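FAA hydrolase family protein (Pseudomonas aeruginosa, PDB 6J5Y) probably hydrolyses fumarylpyruvate as a manganese-bound member of the fumarylacetoacetate hydrolase superfamily, holding the product pyruvate at the metal. Local coordinates at residues D113-R117 with D118-R122; T201-P204 with E205-A209; Q169-D172 with I173-I177. One frame throughout, in Å; residues are numbered along the deposited sequence.

Along the chain, interaction 1 comes first, interaction 3 second and interaction 2 last. Interaction 1 joins strand 105-116 to helix 117-126, interaction 3 turns the end of strand 166-172 toward helix 180-190, and interaction 2 is the loop from strand 198-200 to strand 208-209. Interactions 1 and 2 reach the same eight-stranded mixed sheet; their centres lie about 12 Å apart, and they touch where Arg117 packs on Val207. Interactions 2 and 3 have centres about 10 Å apart and meet through Gln169 and through Pro204 on Ser171. Interactions 1 and 3 do not touch. Residues 201-209 touch both; Asp113 of interaction 1 binds manganese, and Thr203 of interaction 2 is weakly bonded to pyruvate.

Interaction 1 (D113-R117 with D118-R122); sequences DMTRR and DLQMR. With MN (manganese (II) ion), chain C.
Arg117 and Gln120 lie side by side on the first turn of helix 117-126. NH1 of Arg117 gives a nearly straight hydrogen bond to OE1 of Gln120 (3.1 Å, 168°); the oxygen sits in the guanidinium plane, while the donor stands above the amide plane, the two planes being 84° apart. With its other terminal nitrogen, NH2, Arg117 makes a salt bridge to Glu82, a manganese ligand. CG of Arg117, anti to the backbone N (chi1 -178°), lies 3.7 Å from SD of Met121; bends at chi2 and chi3 then bring the guanidinium beside Gln120, and CG2 of Thr115 covers part of one face. This partly buried strand-to-helix junction follows Asp113, whose OD2 binds manganese at 2.2 Å on the same strand, 105-116. Arg116 is the N-cap residue, and its O accepts the N-H of Gln120 at 3.0 Å. Against the buried Arg117, Arg116 and Asp118 are partly exposed: CD1 of Leu119 lies over one face of the Arg116 guanidinium, whose nitrogens reach Ile132 and Ser74, and Asp118 OD1 takes Leu119 N at 2.8 Å while its carboxylate also bonds Thr76 and Gly77. Exposed Arg122 makes no contact with 113-117.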
ATOM      1  N   ASP A 113      -3.680  -0.393   2.763  1.00 21.96           N
ATOM      2  CA  ASP A 113      -2.837  -0.330   3.968  1.00 22.24           C
ATOM      3  C   ASP A 113      -3.786  -0.483   5.153  1.00 23.41           C
ATOM      4  O   ASP A 113      -4.148   0.549   5.785  1.00 25.83           O
ATOM      5  CB  ASP A 113      -1.977   0.936   3.935  1.00 23.20           C
ATOM      6  CG  ASP A 113      -1.192   1.134   5.214  1.00 23.88           C
ATOM      7  OD1 ASP A 113      -1.085   0.149   5.992  1.00 23.48           O
ATOM      8  OD2 ASP A 113      -0.707   2.268   5.438  1.00 23.23           O
ATOM      9  N   MET A 114      -4.178  -1.721   5.454  1.00 21.33           N
ATOM     10  CA  MET A 114      -5.165  -1.984   6.531  1.00 22.33           C
ATOM     11  C   MET A 114      -4.468  -1.672   7.871  1.00 22.66           C
ATOM     12  O   MET A 114      -3.230  -1.811   7.977  1.00 21.02           O
ATOM     13  CB  MET A 114      -5.718  -3.413   6.468  1.00 23.47           C
ATOM     14  CG  MET A 114      -6.423  -3.724   5.141  1.00 24.54           C
ATOM     15  SD  MET A 114      -7.795  -2.578   4.786  1.00 25.40           S
ATOM     16  CE  MET A 114      -8.796  -2.772   6.263  1.00 26.02           C
ATOM     17  N   THR A 115      -5.188  -1.073   8.808  1.00 20.59           N
ATOM     18  CA  THR A 115      -4.554  -0.350   9.943  1.00 21.32           C
ATOM     19  C   THR A 115      -5.345  -0.622  11.225  1.00 19.30           C
ATOM     20  O   THR A 115      -6.549  -0.456  11.173  1.00 17.24           O
ATOM     21  CB  THR A 115      -4.487   1.157   9.649  1.00 22.68           C
ATOM     22  OG1 THR A 115      -3.670   1.350   8.490  1.00 24.84           O
ATOM     23  CG2 THR A 115      -3.914   1.960  10.792  1.00 23.05           C
ATOM     24  N   ARG A 116      -4.701  -1.058  12.322  1.00 19.79           N
ATOM     25  CA  ARG A 116      -5.344  -1.054  13.661  1.00 20.02           C
ATOM     26  C   ARG A 116      -5.169   0.369  14.168  1.00 21.88           C
ATOM     27  O   ARG A 116      -4.139   0.624  14.765  1.00 21.77           O
ATOM     28  CB  ARG A 116      -4.759  -2.142  14.564  1.00 19.83           C
ATOM     29  CG  ARG A 116      -4.950  -3.533  13.971  1.00 20.66           C
ATOM     30  CD  ARG A 116      -4.644  -4.668  14.906  1.00 20.62           C
ATOM     31  NE  ARG A 116      -3.223  -4.883  15.113  1.00 20.69           N
ATOM     32  CZ  ARG A 116      -2.702  -6.003  15.591  1.00 21.40           C
ATOM     33  NH1 ARG A 116      -1.394  -6.102  15.744  1.00 23.93           N
ATOM     34  NH2 ARG A 116      -3.490  -7.023  15.901  1.00 21.39           N
ATOM     35  N   ARG A 117      -6.078   1.273  13.804  1.00 22.90           N
ATOM     36  CA  ARG A 117      -5.901   2.750  14.008  1.00 24.24           C
ATOM     37  C   ARG A 117      -5.731   3.095  15.503  1.00 22.94           C
ATOM     38  O   ARG A 117      -4.875   3.975  15.813  1.00 24.44           O
ATOM     39  CB  ARG A 117      -7.070   3.511  13.375  1.00 21.85           C
ATOM     40  CG  ARG A 117      -6.980   5.027  13.483  1.00 23.01           C
ATOM     41  CD  ARG A 117      -5.923   5.634  12.582  1.00 23.03           C
ATOM     42  NE  ARG A 117      -6.310   5.429  11.196  1.00 24.32           N
ATOM     43  CZ  ARG A 117      -5.502   5.449  10.135  1.00 25.11           C
ATOM     44  NH1 ARG A 117      -4.194   5.635  10.258  1.00 25.00           N
ATOM     45  NH2 ARG A 117      -6.016   5.246   8.938  1.00 24.42           N
ATOM     46  N   ASP A 118      -6.512   2.484  16.393  1.00 23.93           N
ATOM     47  CA  ASP A 118      -6.409   2.670  17.875  1.00 24.34           C
ATOM     48  C   ASP A 118      -4.966   2.402  18.325  1.00 25.65           C
ATOM     49  O   ASP A 118      -4.360   3.315  18.973  1.00 26.09           O
ATOM     50  CB  ASP A 118      -7.447   1.863  18.674  1.00 24.95           C
ATOM     51  CG  ASP A 118      -7.637   0.400  18.273  1.00 26.25           C
ATOM     52  OD1 ASP A 118      -6.851  -0.112  17.450  1.00 24.15           O
ATOM     53  OD2 ASP A 118      -8.595  -0.219  18.779  1.00 27.15           O
ATOM     54  N   LEU A 119      -4.401   1.259  17.929  1.00 24.37           N
ATOM     55  CA  LEU A 119      -2.992   0.889  18.254  1.00 25.73           C
ATOM     56  C   LEU A 119      -2.015   1.888  17.621  1.00 26.80           C
ATOM     57  O   LEU A 119      -1.100   2.355  18.335  1.00 25.93           O
ATOM     58  CB  LEU A 119      -2.698  -0.544  17.794  1.00 24.66           C
ATOM     59  CG  LEU A 119      -3.520  -1.650  18.457  1.00 23.50           C
ATOM     60  CD1 LEU A 119      -2.974  -3.024  18.079  1.00 22.75           C
ATOM     61  CD2 LEU A 119      -3.563  -1.487  19.979  1.00 23.91           C
ATOM     62  N   GLN A 120      -2.164   2.186  16.330  1.00 22.28           N
ATOM     63  CA  GLN A 120      -1.243   3.111  15.631  1.00 24.24           C
ATOM     64  C   GLN A 120      -1.233   4.467  16.353  1.00 23.33           C
ATOM     65  O   GLN A 120      -0.143   5.060  16.556  1.00 23.16           O
ATOM     66  CB  GLN A 120      -1.655   3.237  14.160  1.00 24.17           C
ATOM     67  CG  GLN A 120      -0.813   4.254  13.391  1.00 24.56           C
ATOM     68  CD  GLN A 120      -1.499   5.594  13.284  1.00 24.90           C
ATOM     69  OE1 GLN A 120      -2.696   5.670  13.016  1.00 25.53           O
ATOM     70  NE2 GLN A 120      -0.756   6.664  13.511  1.00 24.60           N
ATOM     71  N   MET A 121      -2.406   4.965  16.711  1.00 26.13           N
ATOM     72  CA  MET A 121      -2.547   6.314  17.321  1.00 28.48           C
ATOM     73  C   MET A 121      -1.991   6.277  18.742  1.00 25.54           C
ATOM     74  O   MET A 121      -1.328   7.244  19.118  1.00 29.68           O
ATOM     75  CB  MET A 121      -4.000   6.794  17.292  1.00 29.69           C
ATOM     76  CG  MET A 121      -4.435   7.206  15.896  1.00 34.94           C
ATOM     77  SD  MET A 121      -6.159   7.798  15.823  1.00 37.54           S
ATOM     78  CE  MET A 121      -5.965   9.347  16.704  1.00 40.25           C
ATOM     79  N   ARG A 122      -2.174   5.182  19.481  1.00 29.09           N
ATOM     80  CA  ARG A 122      -1.560   5.006  20.831  1.00 28.75           C
ATOM     81  C   ARG A 122      -0.017   5.045  20.729  1.00 27.72           C
ATOM     82  O   ARG A 122       0.633   5.756  21.534  1.00 24.90           O
ATOM     83  CB  ARG A 122      -2.090   3.731  21.483  1.00 33.11           C
ATOM     84  CG  ARG A 122      -1.655   3.534  22.929  1.00 39.56           C
ATOM     85  CD  ARG A 122      -2.489   2.479  23.629  1.00 45.63           C
ATOM     86  NE  ARG A 122      -1.914   1.147  23.470  1.00 56.91           N
ATOM     87  CZ  ARG A 122      -2.556  -0.005  23.682  1.00 59.54           C
ATOM     88  NH1 ARG A 122      -3.832  -0.003  24.047  1.00 63.43           N
ATOM     89  NH2 ARG A 122      -1.919  -1.156  23.517  1.00 57.50           N
TER
HETATM   90 MN    MN C 302      -1.058   4.145   4.384  1.00 24.79          MN
HETATM   91  O   HOH W   1       0.947   4.035   3.576  1.00 17.92           O

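Interaction 2 (T201-P204 with E205-A209); sequences TGTP and EGVGA. With PYR (pyruvic acid), chain B.
Thr203 and Val207 meet across the bend of the loop between strands 198-200 and 208-209, one wall of the metal-dependent active site of this fumarylacetoacetate hydrolase fold. Followed outward from the backbone, Thr203 divides its contacts between the pyruvate pocket and the protein. Its CB stands 3.8 Å from O of pyruvate. One branch, CG2, occupies the position between the backbone N and the carbonyl carbon, and from there it touches two things at once: O of pyruvate at 3.5 Å and CG1 of Val207, also at 3.5 Å, a carbon pair closer than usual. The other branch, OG1, is anti to the backbone N (chi1 -160°) and turns to the protein, where it is hydrogen-bonded to Ile83 O and to Gln169. Of the two branches, the methyl is thus the one facing pyruvate, while the hydroxyl ties the loop to strand 79-89. The backbone N of Thr203 adds a weak hydrogen bond to the same O of pyruvate (3.2 Å, 125°), and the ligand is further bonded by Arg31 N and Lys134. Next door, Gly202 has backbone angles suited to glycine, and its N bonds Glu84, a manganese ligand; its CA also approaches the pyruvate oxygen. Past Thr203, Pro204 packs against Tyr33 and Ser171. Glu205 bends back at chi2, and its OE1 comes to 3.7 Å from Pro204 CB. Val207 continues from its threonine contact to the backbone, its CG1 lying 3.9 Å from Pro204 O.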
ATOM      1  N   THR A 201       2.319   4.038  -1.573  1.00 18.10           N
ATOM      2  CA  THR A 201       2.662   5.469  -1.726  1.00 18.13           C
ATOM      3  C   THR A 201       1.815   6.369  -0.821  1.00 20.39           C
ATOM      4  O   THR A 201       2.020   7.606  -0.894  1.00 21.67           O
ATOM      5  CB  THR A 201       2.517   5.869  -3.189  1.00 19.20           C
ATOM      6  OG1 THR A 201       1.191   5.568  -3.627  1.00 19.84           O
ATOM      7  CG2 THR A 201       3.539   5.147  -4.044  1.00 19.58           C
ATOM      8  N   GLY A 202       0.901   5.814  -0.030  1.00 20.01           N
ATOM      9  CA  GLY A 202       0.088   6.585   0.934  1.00 20.17           C
ATOM     10  C   GLY A 202      -1.364   6.684   0.505  1.00 22.34           C
ATOM     11  O   GLY A 202      -1.692   6.343  -0.662  1.00 22.19           O
ATOM     12  N   THR A 203      -2.219   7.182   1.389  1.00 22.22           N
ATOM     13  CA  THR A 203      -3.684   7.169   1.180  1.00 23.94           C
ATOM     14  C   THR A 203      -4.253   8.589   1.159  1.00 25.31           C
ATOM     15  O   THR A 203      -3.857   9.456   1.940  1.00 25.98           O
ATOM     16  CB  THR A 203      -4.356   6.268   2.213  1.00 22.90           C
ATOM     17  OG1 THR A 203      -5.643   5.936   1.688  1.00 24.15           O
ATOM     18  CG2 THR A 203      -4.431   6.891   3.596  1.00 23.86           C
ATOM     19  N   PRO A 204      -5.203   8.853   0.234  1.00 28.57           N
ATOM     20  CA  PRO A 204      -5.881  10.143   0.179  1.00 29.72           C
ATOM     21  C   PRO A 204      -6.831  10.257   1.377  1.00 26.78           C
ATOM     22  O   PRO A 204      -6.870   9.363   2.207  1.00 23.65           O
ATOM     23  CB  PRO A 204      -6.586  10.148  -1.189  1.00 30.63           C
ATOM     24  CG  PRO A 204      -6.736   8.682  -1.572  1.00 30.17           C
ATOM     25  CD  PRO A 204      -5.700   7.909  -0.783  1.00 28.22           C
ATOM     26  N   GLU A 205      -7.514  11.394   1.485  1.00 28.32           N
ATOM     27  CA  GLU A 205      -8.446  11.697   2.599  1.00 28.64           C
ATOM     28  C   GLU A 205      -9.627  10.716   2.528  1.00 25.04           C
ATOM     29  O   GLU A 205      -9.833  10.137   1.478  1.00 25.87           O
ATOM     30  CB  GLU A 205      -8.884  13.170   2.521  1.00 33.94           C
ATOM     31  CG  GLU A 205      -9.806  13.506   1.356  1.00 35.85           C
ATOM     32  CD  GLU A 205      -9.172  13.696  -0.018  1.00 45.38           C
ATOM     33  OE1 GLU A 205      -7.959  13.405  -0.166  1.00 51.92           O
ATOM     34  OE2 GLU A 205      -9.889  14.145  -0.948  1.00 43.81           O
ATOM     35  N   GLY A 206     -10.381  10.555   3.612  1.00 24.93           N
ATOM     36  CA  GLY A 206     -11.617   9.758   3.633  1.00 26.60           C
ATOM     37  C   GLY A 206     -11.428   8.388   4.252  1.00 25.32           C
ATOM     38  O   GLY A 206     -12.327   7.564   4.102  1.00 26.21           O
ATOM     39  N   VAL A 207     -10.288   8.144   4.897  1.00 27.98           N
ATOM     40  CA  VAL A 207     -10.031   6.885   5.659  1.00 27.73           C
ATOM     41  C   VAL A 207     -11.071   6.768   6.775  1.00 26.91           C
ATOM     42  O   VAL A 207     -11.521   7.792   7.298  1.00 27.64           O
ATOM     43  CB  VAL A 207      -8.615   6.825   6.255  1.00 27.89           C
ATOM     44  CG1 VAL A 207      -7.535   7.026   5.204  1.00 26.66           C
ATOM     45  CG2 VAL A 207      -8.453   7.818   7.397  1.00 30.83           C
ATOM     46  N   GLY A 208     -11.365   5.540   7.180  1.00 24.48           N
ATOM     47  CA  GLY A 208     -12.416   5.250   8.159  1.00 23.70           C
ATOM     48  C   GLY A 208     -12.366   3.815   8.614  1.00 23.68           C
ATOM     49  O   GLY A 208     -11.642   2.961   7.962  1.00 22.06           O
ATOM     50  N   ALA A 209     -13.114   3.562   9.684  1.00 21.66           N
ATOM     51  CA  ALA A 209     -13.331   2.241  10.281  1.00 23.22           C
ATOM     52  C   ALA A 209     -14.165   1.395   9.320  1.00 24.32           C
ATOM     53  O   ALA A 209     -14.912   1.902   8.465  1.00 24.85           O
ATOM     54  CB  ALA A 209     -13.973   2.349  11.647  1.00 24.60           C
TER
HETATM   55  C   PYR B 301      -0.858   6.966   5.251  1.00 21.96           C
HETATM   56  O   PYR B 301      -1.081   6.279   4.233  1.00 21.90           O
HETATM   57  OXT PYR B 301      -0.961   8.215   5.246  1.00 23.13           O
HETATM   58  CA  PYR B 301      -0.451   6.320   6.314  1.00 21.70           C
HETATM   59  O3  PYR B 301      -0.271   5.100   6.211  1.00 20.75           O
HETATM   60  CB  PYR B 301      -0.149   6.944   7.645  1.00 20.09           C

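Interaction 3 (Q169-D172 with I173-I177); sequences QRSD and IDQLI
OD1 of Asp172 is gripped by two backbone N-H groups: that of Asp174, at 3.0 Å and a nearly straight 160°, and that of Ala157, just before strand 158-163 of the same chain. The first bond uses the anti lone pair of the carboxylate oxygen. With CG anti to the backbone N (chi1 -160°), the Asp172 side chain reaches forward along the chain to cover the start of the 3-10 turn 173-175, forming an Asx turn. Its backbone works in the same sense: O of Asp172 accepts the N-H of Gln175 at 2.8 Å, the donor standing above the carbonyl plane. Two bonds, one from the side chain and one from the main chain, thus turn the strand end into the 3-10 turn. The Asp174 carboxylate crosses that of Asp172, their planes 36° apart and the two OD1 atoms 3.7 Å from each other. Such closeness would be expected to raise the proton affinity of one or both, though the N-H donors to Asp172 and the hydrogen bond between Asp174 OD2 and ND1 of His156 probably offset it. Ser171 OG lies 3.5 Å from CG of Gln175, a van der Waals contact at the exposed surface. Ile173 turns inward onto Leu85 of strand 79-89. The turn ends strand 166-172, which pairs with strand 158-163 at an edge of the five-stranded sheet, and leads toward helix 180-190.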
ATOM      1  N   GLN A 169     -13.242   7.241  -0.330  1.00 29.13           N
ATOM      2  CA  GLN A 169     -12.040   7.951  -0.837  1.00 30.01           C
ATOM      3  C   GLN A 169     -12.140   8.113  -2.350  1.00 28.35           C
ATOM      4  O   GLN A 169     -12.486   7.150  -3.046  1.00 24.71           O
ATOM      5  CB  GLN A 169     -10.758   7.203  -0.468  1.00 27.53           C
ATOM      6  CG  GLN A 169     -10.678   6.873   1.005  1.00 26.61           C
ATOM      7  CD  GLN A 169      -9.370   6.203   1.334  1.00 27.22           C
ATOM      8  OE1 GLN A 169      -9.217   4.990   1.145  1.00 25.00           O
ATOM      9  NE2 GLN A 169      -8.414   6.996   1.798  1.00 24.25           N
ATOM     10  N   ARG A 170     -11.863   9.325  -2.813  1.00 30.30           N
ATOM     11  CA  ARG A 170     -11.797   9.692  -4.245  1.00 29.62           C
ATOM     12  C   ARG A 170     -10.811  10.849  -4.381  1.00 29.98           C
ATOM     13  O   ARG A 170     -11.091  11.952  -3.877  1.00 31.37           O
ATOM     14  CB  ARG A 170     -13.167  10.077  -4.804  1.00 33.27           C
ATOM     15  CG  ARG A 170     -13.123  10.427  -6.288  1.00 35.75           C
ATOM     16  CD  ARG A 170     -14.458  10.221  -6.977  1.00 40.24           C
ATOM     17  NE  ARG A 170     -14.996   8.881  -6.734  1.00 47.03           N
ATOM     18  CZ  ARG A 170     -14.751   7.784  -7.468  1.00 45.00           C
ATOM     19  NH1 ARG A 170     -13.978   7.825  -8.542  1.00 45.70           N
ATOM     20  NH2 ARG A 170     -15.311   6.639  -7.128  1.00 41.80           N
ATOM     21  N   SER A 171      -9.671  10.574  -4.992  1.00 27.32           N
ATOM     22  CA  SER A 171      -8.616  11.569  -5.270  1.00 28.43           C
ATOM     23  C   SER A 171      -7.920  11.158  -6.555  1.00 24.93           C
ATOM     24  O   SER A 171      -8.497  10.336  -7.301  1.00 25.65           O
ATOM     25  CB  SER A 171      -7.670  11.680  -4.102  1.00 29.99           C
ATOM     26  OG  SER A 171      -6.619  12.591  -4.391  1.00 30.42           O
ATOM     27  N   ASP A 172      -6.709  11.663  -6.763  1.00 27.21           N
ATOM     28  CA  ASP A 172      -5.873  11.383  -7.950  1.00 29.19           C
ATOM     29  C   ASP A 172      -4.424  11.207  -7.490  1.00 28.12           C
ATOM     30  O   ASP A 172      -3.943  12.029  -6.670  1.00 26.99           O
ATOM     31  CB  ASP A 172      -5.994  12.490  -8.999  1.00 29.74           C
ATOM     32  CG  ASP A 172      -5.550  12.004 -10.358  1.00 31.22           C
ATOM     33  OD1 ASP A 172      -4.344  11.753 -10.527  1.00 29.75           O
ATOM     34  OD2 ASP A 172      -6.428  11.804 -11.214  1.00 37.11           O
ATOM     35  N   ILE A 173      -3.727  10.223  -8.049  1.00 25.86           N
ATOM     36  CA  ILE A 173      -2.302   9.962  -7.688  1.00 27.10           C
ATOM     37  C   ILE A 173      -1.465  11.218  -7.933  1.00 30.11           C
ATOM     38  O   ILE A 173      -0.371  11.282  -7.380  1.00 32.00           O
ATOM     39  CB  ILE A 173      -1.732   8.741  -8.420  1.00 26.89           C
ATOM     40  CG1 ILE A 173      -1.546   8.971  -9.917  1.00 28.28           C
ATOM     41  CG2 ILE A 173      -2.582   7.512  -8.136  1.00 24.04           C
ATOM     42  CD1 ILE A 173      -0.931   7.782 -10.625  1.00 30.43           C
ATOM     43  N   ASP A 174      -1.954  12.187  -8.716  1.00 32.20           N
ATOM     44  CA  ASP A 174      -1.182  13.423  -9.016  1.00 34.15           C
ATOM     45  C   ASP A 174      -1.218  14.351  -7.793  1.00 30.14           C
ATOM     46  O   ASP A 174      -0.482  15.321  -7.822  1.00 33.78           O
ATOM     47  CB  ASP A 174      -1.635  14.067 -10.331  1.00 36.65           C
ATOM     48  CG  ASP A 174      -2.899  14.894 -10.227  1.00 39.34           C
ATOM     49  OD1 ASP A 174      -3.392  15.059  -9.096  1.00 44.36           O
ATOM     50  OD2 ASP A 174      -3.388  15.366 -11.291  1.00 46.31           O
ATOM     51  N   GLN A 175      -1.971  13.997  -6.745  1.00 30.20           N
ATOM     52  CA  GLN A 175      -2.052  14.699  -5.437  1.00 29.83           C
ATOM     53  C   GLN A 175      -0.969  14.195  -4.462  1.00 29.98           C
ATOM     54  O   GLN A 175      -0.933  14.700  -3.325  1.00 31.69           O
ATOM     55  CB  GLN A 175      -3.441  14.477  -4.821  1.00 30.74           C
ATOM     56  CG  GLN A 175      -4.585  15.107  -5.598  1.00 32.40           C
ATOM     57  CD  GLN A 175      -4.489  16.609  -5.661  1.00 33.32           C
ATOM     58  OE1 GLN A 175      -4.388  17.195  -6.733  1.00 38.58           O
ATOM     59  NE2 GLN A 175      -4.510  17.252  -4.506  1.00 41.55           N
ATOM     60  N   LEU A 176      -0.134  13.221  -4.849  1.00 28.09           N
ATOM     61  CA  LEU A 176       0.955  12.693  -3.978  1.00 29.42           C
ATOM     62  C   LEU A 176       1.896  13.858  -3.671  1.00 28.27           C
ATOM     63  O   LEU A 176       2.257  14.566  -4.640  1.00 25.08           O
ATOM     64  CB  LEU A 176       1.724  11.570  -4.688  1.00 29.41           C
ATOM     65  CG  LEU A 176       1.008  10.223  -4.840  1.00 31.88           C
ATOM     66  CD1 LEU A 176       1.844   9.272  -5.697  1.00 31.34           C
ATOM     67  CD2 LEU A 176       0.730   9.592  -3.488  1.00 32.16           C
ATOM     68  N   ILE A 177       2.279  14.049  -2.407  1.00 25.73           N
ATOM     69  CA  ILE A 177       3.227  15.132  -2.006  1.00 26.81           C
ATOM     70  C   ILE A 177       4.605  14.755  -2.555  1.00 26.17           C
ATOM     71  O   ILE A 177       5.199  15.562  -3.284  1.00 24.70           O
ATOM     72  CB  ILE A 177       3.245  15.382  -0.486  1.00 25.69           C
ATOM     73  CG1 ILE A 177       1.875  15.830   0.044  1.00 26.10           C
ATOM     74  CG2 ILE A 177       4.336  16.385  -0.145  1.00 25.09           C
ATOM     75  CD1 ILE A 177       1.722  15.773   1.563  1.00 23.42           C
TER